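PDB 5UQZ: glucan-binding protein C, GbpC from Streptococcus mutans UA159, which mediates sucrose-independent and sucrose-dependent adherence of the bacterium as a cell-wall-anchored glucan-binding protein that carries calcium. Local coordinates for residues A[225-228]-A[233-236]; A[317-320]-A[324-327]. All coordinates share one frame; numbering follows the deposited sequence.

Contact 1: A[225-228]-A[233-236]; sequences LNHW and GDHV. With CA (calcium ion), chain B.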
loop_
_atom_site.group_PDB
_atom_site.type_symbol
_atom_site.label_atom_id
_atom_site.label_comp_id
_atom_site.label_asym_id
_atom_site.label_seq_id
_atom_site.Cartn_x
_atom_site.Cartn_y
_atom_site.Cartn_z
ATOM N N LEU A 225 -2.537 3.510 -2.910
ATOM C CA LEU A 225 -2.465 3.873 -4.329
ATOM C C LEU A 225 -1.891 5.283 -4.416
ATOM O O LEU A 225 -2.611 6.281 -4.611
ATOM C CB LEU A 225 -3.816 3.729 -5.010
ATOM C CG LEU A 225 -4.371 2.285 -5.023
ATOM C CD1 LEU A 225 -5.718 2.260 -5.701
ATOM C CD2 LEU A 225 -3.427 1.289 -5.666
ATOM N N ASN A 226 -0.570 5.354 -4.326
ATOM C CA ASN A 226 0.093 6.654 -4.278
ATOM C C ASN A 226 0.076 7.362 -5.627
ATOM O O ASN A 226 0.272 6.721 -6.659
ATOM C CB ASN A 226 1.580 6.485 -3.894
ATOM C CG ASN A 226 1.766 5.735 -2.609
ATOM O OD1 ASN A 226 1.509 4.535 -2.569
ATOM N ND2 ASN A 226 2.151 6.421 -1.540
ATOM N N HIS A 227 -0.093 8.682 -5.572
ATOM C CA HIS A 227 0.145 9.534 -6.720
ATOM C C HIS A 227 0.999 10.684 -6.199
ATOM O O HIS A 227 0.539 11.500 -5.387
ATOM C CB HIS A 227 -1.186 10.055 -7.272
ATOM C CG HIS A 227 -1.040 10.921 -8.495
ATOM N ND1 HIS A 227 -2.122 11.315 -9.258
ATOM C CD2 HIS A 227 0.059 11.455 -9.095
ATOM C CE1 HIS A 227 -1.695 12.039 -10.277
ATOM N NE2 HIS A 227 -0.380 12.146 -10.195
ATOM N N TRP A 228 2.244 10.744 -6.620
ATOM C CA TRP A 228 3.105 11.864 -6.272
ATOM C C TRP A 228 3.611 12.545 -7.533
ATOM O O TRP A 228 3.837 11.881 -8.550
ATOM C CB TRP A 228 4.260 11.468 -5.339
ATOM C CG TRP A 228 5.214 10.316 -5.718
ATOM C CD1 TRP A 228 5.199 9.028 -5.212
ATOM C CD2 TRP A 228 6.330 10.370 -6.622
ATOM N NE1 TRP A 228 6.255 8.303 -5.740
ATOM C CE2 TRP A 228 6.955 9.100 -6.602
ATOM C CE3 TRP A 228 6.864 11.371 -7.446
ATOM C CZ2 TRP A 228 8.079 8.805 -7.379
ATOM C CZ3 TRP A 228 7.988 11.069 -8.218
ATOM C CH2 TRP A 228 8.568 9.807 -8.179
ATOM N N GLY A 233 9.103 12.893 -11.266
ATOM C CA GLY A 233 8.100 12.044 -11.898
ATOM C C GLY A 233 6.686 12.491 -11.599
ATOM O O GLY A 233 6.432 13.294 -10.704
ATOM N N ASP A 234 5.746 11.918 -12.372
ATOM C CA ASP A 234 4.324 12.003 -12.080
ATOM C C ASP A 234 3.910 10.542 -11.881
ATOM O O ASP A 234 3.334 9.887 -12.748
ATOM C CB ASP A 234 3.559 12.657 -13.227
ATOM C CG ASP A 234 2.117 12.894 -12.867
ATOM O OD1 ASP A 234 1.762 12.897 -11.672
ATOM O OD2 ASP A 234 1.309 13.102 -13.786
ATOM N N HIS A 235 4.208 10.028 -10.691
ATOM C CA HIS A 235 4.126 8.610 -10.357
ATOM C C HIS A 235 2.709 8.293 -9.889
ATOM O O HIS A 235 2.246 8.892 -8.907
ATOM C CB HIS A 235 5.079 8.405 -9.190
ATOM C CG HIS A 235 5.059 7.019 -8.608
ATOM N ND1 HIS A 235 6.089 6.124 -8.801
ATOM C CD2 HIS A 235 4.167 6.392 -7.795
ATOM C CE1 HIS A 235 5.855 5.024 -8.097
ATOM N NE2 HIS A 235 4.681 5.153 -7.482
ATOM N N VAL A 236 2.029 7.383 -10.582
ATOM C CA VAL A 236 0.644 7.059 -10.256
ATOM C C VAL A 236 0.503 5.545 -10.187
ATOM O O VAL A 236 0.957 4.820 -11.088
ATOM C CB VAL A 236 -0.346 7.641 -11.296
ATOM C CG1 VAL A 236 -1.790 7.453 -10.816
ATOM C CG2 VAL A 236 -0.106 9.083 -11.652
HETATM CA CA CA B . 1.777 2.212 -2.673
HETATM O O HOH W 1 3.402 2.714 -0.896
HETATM O O HOH W 2 4.041 3.070 -3.517
HETATM O O HOH W 3 3.684 0.646 -2.466
HETATM O O HOH W 4 0.924 0.047 -3.151
#

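Contact 2: A[317-320]-A[324-327]; sequences GGND and PTTI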
loop_
_atom_site.group_PDB
_atom_site.type_symbol
_atom_site.label_atom_id
_atom_site.label_comp_id
_atom_site.label_asym_id
_atom_site.label_seq_id
_atom_site.Cartn_x
_atom_site.Cartn_y
_atom_site.Cartn_z
ATOM N N GLY A 317 3.514 3.738 -12.856
ATOM C CA GLY A 317 4.348 4.369 -13.871
ATOM C C GLY A 317 4.374 5.862 -13.649
ATOM O O GLY A 317 3.721 6.390 -12.755
ATOM N N GLY A 318 5.158 6.545 -14.484
ATOM C CA GLY A 318 5.253 7.998 -14.428
ATOM C C GLY A 318 6.557 8.546 -13.887
ATOM O O GLY A 318 6.753 9.766 -13.927
ATOM N N ASN A 319 7.455 7.700 -13.373
ATOM C CA ASN A 319 8.745 8.200 -12.912
ATOM C C ASN A 319 9.553 8.720 -14.085
ATOM O O ASN A 319 9.429 8.235 -15.221
ATOM C CB ASN A 319 9.583 7.054 -12.326
ATOM C CG ASN A 319 9.122 6.654 -10.948
ATOM O OD1 ASN A 319 7.957 6.915 -10.565
ATOM N ND2 ASN A 319 9.939 5.935 -10.215
ATOM N N ASP A 320 10.449 9.671 -13.796
ATOM C CA ASP A 320 11.427 10.070 -14.787
ATOM C C ASP A 320 12.464 8.963 -15.018
ATOM O O ASP A 320 12.690 8.056 -14.192
ATOM C CB ASP A 320 12.120 11.365 -14.362
ATOM C CG ASP A 320 11.211 12.584 -14.582
ATOM O OD1 ASP A 320 10.414 12.557 -15.550
ATOM O OD2 ASP A 320 11.321 13.549 -13.850
ATOM N N PRO A 324 14.208 4.309 -10.497
ATOM C CA PRO A 324 13.517 3.011 -10.610
ATOM C C PRO A 324 12.090 3.072 -10.095
ATOM O O PRO A 324 11.786 3.792 -9.126
ATOM C CB PRO A 324 14.388 2.077 -9.759
ATOM C CG PRO A 324 15.778 2.646 -9.937
ATOM C CD PRO A 324 15.572 4.163 -9.926
ATOM N N THR A 325 11.208 2.356 -10.799
ATOM C CA THR A 325 9.786 2.305 -10.478
ATOM C C THR A 325 9.537 1.103 -9.582
ATOM O O THR A 325 9.943 -0.013 -9.923
ATOM C CB THR A 325 8.983 2.124 -11.761
ATOM O OG1 THR A 325 9.198 3.277 -12.592
ATOM C CG2 THR A 325 7.490 2.024 -11.504
ATOM N N THR A 326 8.862 1.313 -8.453
ATOM C CA THR A 326 8.539 0.236 -7.510
ATOM C C THR A 326 7.111 0.361 -7.040
ATOM O O THR A 326 6.553 1.459 -6.997
ATOM C CB THR A 326 9.465 0.290 -6.281
ATOM O OG1 THR A 326 9.320 1.546 -5.616
ATOM C CG2 THR A 326 10.926 0.115 -6.679
ATOM N N ILE A 327 6.563 -0.757 -6.574
ATOM C CA ILE A 327 5.300 -0.777 -5.852
ATOM C C ILE A 327 5.275 -2.008 -4.973
ATOM O O ILE A 327 5.634 -3.119 -5.419
ATOM C CB ILE A 327 4.078 -0.737 -6.802
ATOM C CG1 ILE A 327 2.774 -0.574 -5.993
ATOM C CG2 ILE A 327 4.015 -1.923 -7.727
ATOM C CD1 ILE A 327 1.494 -0.407 -6.906
HETATM O O HOH W 5 7.482 4.840 -13.866
HETATM O O HOH W 6 9.193 4.320 -7.759
#

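Contact 1: A[225-228]-A[233-236]
Trp228 and His235 form an antiparallel hydrogen-bonded pair in a beta hairpin. Trp228 N gives a bond of 2.9 Å to His235 O, and His235 N returns one of 2.9 Å to Trp228 O. Next to them His227 and Val236 make a non-hydrogen-bonded pair. Trp228 CG sits between the backbone N and the carbonyl carbon (chi1 54°), which lays the indole over His235. The five-membered ring and the imidazole form an offset stack, centroids 4.2 Å apart and planes at 9°. His235 CB lies over the six-membered ring as a CH-pi contact, 3.3 Å from Trp228 CE2. On the other face CG2 of Val236 covers the His227 imidazole, 3.4 Å from its centroid. At that ring's edge, in plane, His227 NE2 donates to Asp234 OD1 over 2.7 Å (N-H...O 151°). Asn226 OD1 binds the calcium ion at 2.3 Å, alongside Ser224, Glu237 and four waters. Its ND2 is hydrogen-bonded to Gln268 and Asp285, which probably steadies the amide. His235 ND1 is hydrogen-bonded to Asn319 OD1 and NE2 to Glu237 OE2, a second-shell link to the metal. Segment 233-236 lies between strands 227-230 and 312-319; strand 260-263 also pairs with the long strand 233-240.

Contact 2: A[317-320]-A[324-327]
Asn319 faces Pro324 and Thr325 across a short loop, and most of the contact passes through its side chain. The chain reaches it through two glycines, Gly317 and Gly318, whose backbones are hydrogen-bonded to the neighbouring strand 233-240. Gly318 has a positive phi of 108°, which glycine readily adopts. Asn319 N then donates to a water at 2.9 Å, and this water is also hydrogen-bonded to Thr325 OG1 over 2.6 Å. Asn319 CB points toward 324-327, and chi1 of -76° sets CG anti to the carbonyl carbon. ND2 makes the approach, lying 3.0 Å from Pro324 O and 3.6 Å from Thr325 OG1. The same ND2 donates over 3.0 Å to a second water, which also accepts a hydrogen bond from Thr326 N at 3.1 Å. Outside the two segments, Asn319 ND2 is hydrogen-bonded to Leu323 O, Asn319 OD1 to His235, and Thr325 OG1 to Thr186 OG1. The contact is thus polar although Asn319, Pro324 and Thr325 are buried. Its clear hydrogen bonds run through two waters, which bridge the ends of strands that belong to different sheets of the beta-supersandwich.

Both contacts lie in the glucan-binding protein C region, a beta-supersandwich that is one piece of the longer wall-anchored protein. Contact 1 is a directly paired hairpin, and contact 2 is a water-bridged loop where the chain passes from one sheet to another. Strands 233-240 and 312-319 are neighbours in the larger sheet, while strand 325-329 edges the four-stranded one. The contact centres are about 8 Å apart. Asp234 N is hydrogen-bonded to Gly318 O at 2.8 Å, and His235 ND1 to Asn319 OD1 at 2.7 Å. The His235 ring therefore spans from the calcium ligand Glu237 to contact 2. Contact 2 is buried, contact 1 partly so. Stacked rings and a metal ligand mark contact 1; amide, hydroxyl and water mark contact 2.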